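Long-range contact in UDP-N-Acetylglucosamine 2-Epimerase (Thermus thermophilus, PDB 1V4V), which probably interconverts UDP-N-acetylglucosamine and UDP-N-acetylmannosamine by inverting the configuration at C2 of the sugar: residues D93-H98 with E114-G119. Residues are numbered along the deposited sequence; the frame is centred on the assembly and turned at random.
Sequences DYVLVH and EGIPVG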
# COMPACT_ATOMS: atom_id res chain seq x y z
N ASP A 93 0.84 20.67 1.34
CA ASP A 93 0.76 20.57 -0.11
C ASP A 93 1.50 19.31 -0.54
O ASP A 93 1.38 18.85 -1.68
CB ASP A 93 1.40 21.79 -0.78
CG ASP A 93 0.58 23.05 -0.58
OD1 ASP A 93 0.96 23.89 0.25
OD2 ASP A 93 -0.46 23.18 -1.26
N TYR A 94 2.27 18.75 0.39
CA TYR A 94 3.03 17.54 0.12
C TYR A 94 3.39 16.92 1.47
O TYR A 94 3.60 17.62 2.45
CB TYR A 94 4.31 17.87 -0.66
CG TYR A 94 4.79 16.75 -1.55
CD1 TYR A 94 5.53 15.68 -1.04
CD2 TYR A 94 4.46 16.73 -2.90
CE1 TYR A 94 5.92 14.62 -1.86
CE2 TYR A 94 4.84 15.68 -3.73
CZ TYR A 94 5.57 14.63 -3.20
OH TYR A 94 5.92 13.60 -4.03
N VAL A 95 3.43 15.59 1.51
CA VAL A 95 3.76 14.89 2.74
C VAL A 95 4.91 13.91 2.50
O VAL A 95 4.93 13.19 1.51
CB VAL A 95 2.56 14.09 3.27
CG1 VAL A 95 2.94 13.38 4.57
CG2 VAL A 95 1.38 15.02 3.51
N LEU A 96 5.87 13.91 3.42
CA LEU A 96 7.00 13.00 3.31
C LEU A 96 6.97 12.05 4.50
O LEU A 96 6.80 12.48 5.64
CB LEU A 96 8.32 13.77 3.31
CG LEU A 96 8.64 14.65 2.09
CD1 LEU A 96 9.98 15.34 2.29
CD2 LEU A 96 8.66 13.82 0.83
N VAL A 97 7.10 10.76 4.23
CA VAL A 97 7.14 9.78 5.31
C VAL A 97 8.39 8.95 5.10
O VAL A 97 9.00 8.97 4.03
CB VAL A 97 5.88 8.86 5.34
CG1 VAL A 97 4.64 9.68 5.71
CG2 VAL A 97 5.68 8.17 4.00
N HIS A 98 8.77 8.22 6.14
CA HIS A 98 9.97 7.40 6.10
C HIS A 98 9.74 6.13 6.90
O HIS A 98 9.05 6.15 7.92
CB HIS A 98 11.14 8.17 6.74
CG HIS A 98 12.41 7.38 6.82
ND1 HIS A 98 13.41 7.48 5.88
CD2 HIS A 98 12.82 6.44 7.71
CE1 HIS A 98 14.38 6.64 6.18
NE2 HIS A 98 14.05 6.00 7.29
N GLU A 114 -6.94 12.70 1.90
CA GLU A 114 -7.17 14.14 1.95
C GLU A 114 -6.71 14.78 0.65
O GLU A 114 -6.75 16.01 0.50
CB GLU A 114 -6.43 14.75 3.14
CG GLU A 114 -6.98 14.31 4.48
CD GLU A 114 -8.46 14.64 4.64
OE1 GLU A 114 -9.15 13.95 5.42
OE2 GLU A 114 -8.94 15.61 4.00
N GLY A 115 -6.26 13.95 -0.29
CA GLY A 115 -5.81 14.44 -1.58
C GLY A 115 -4.45 15.11 -1.59
O GLY A 115 -4.16 15.92 -2.46
N ILE A 116 -3.60 14.76 -0.62
CA ILE A 116 -2.27 15.35 -0.53
C ILE A 116 -1.21 14.37 -1.04
O ILE A 116 -1.14 13.23 -0.57
CB ILE A 116 -1.93 15.72 0.93
CG1 ILE A 116 -3.05 16.59 1.52
CG2 ILE A 116 -0.59 16.47 0.98
CD1 ILE A 116 -3.00 16.72 3.02
N PRO A 117 -0.39 14.79 -2.01
CA PRO A 117 0.66 13.92 -2.57
C PRO A 117 1.59 13.46 -1.47
O PRO A 117 1.88 14.22 -0.54
CB PRO A 117 1.38 14.83 -3.57
CG PRO A 117 0.35 15.84 -3.94
CD PRO A 117 -0.35 16.13 -2.64
N VAL A 118 2.08 12.23 -1.58
CA VAL A 118 2.97 11.66 -0.58
C VAL A 118 4.29 11.20 -1.18
O VAL A 118 4.33 10.62 -2.27
CB VAL A 118 2.31 10.43 0.10
CG1 VAL A 118 3.31 9.74 1.03
CG2 VAL A 118 1.09 10.86 0.87
N GLY A 119 5.37 11.46 -0.45
CA GLY A 119 6.69 11.04 -0.89
C GLY A 119 7.22 10.08 0.15
O GLY A 119 7.02 10.30 1.35
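Val95 and Gly119 meet at the middle of a parallel strand pair, where Gly119 N donates to Val95 O at 2.7 Å. Val95 N reaches Pro117 O and Val97 N reaches Gly119 O, each at 2.9 Å, so the bonds run to and fro between the chains as parallel pairing requires. Pro117 can accept through its O but has no N-H to donate; its CD, not a hydrogen bond, faces Asp93 O where the pairing starts.

The Tyr94 ring leans back across the neighbouring strand: with CG anti to the backbone N (chi1 -151°), one face lies over Pro117 O, while CE2 comes 3.6 Å from Pro117 CB and CE1 3.5 Å from Gly119 N. With no side chain, Gly119 leaves room for this ring and for Leu96 CD2, 3.8 Å from Gly119 CA.

Val95 and Val118 share the other face, and Ile116, in the loop just before the strand, extends that apolar patch: Val95 CG2 meets Ile116 CG2 at 3.5 Å, and Val97 CG2 approaches Val118 CG1 at 4.1 Å. Leu87 covers Val95 and Ile116, and Ala111 covers Val95 and Val118, whereas Val361 of helix 353-364 packs on Tyr94 and Leu96. Asp148 holds the Tyr94 hydroxyl by a hydrogen bond.

Strand 94-98, helix 102-113 and strand 118-121 form a beta-alpha-beta crossover of a Rossmann-like GT-B domain. The three backbone bonds satisfy polar groups buried at this strand pair, so mostly apolar side chains are left to meet the helices.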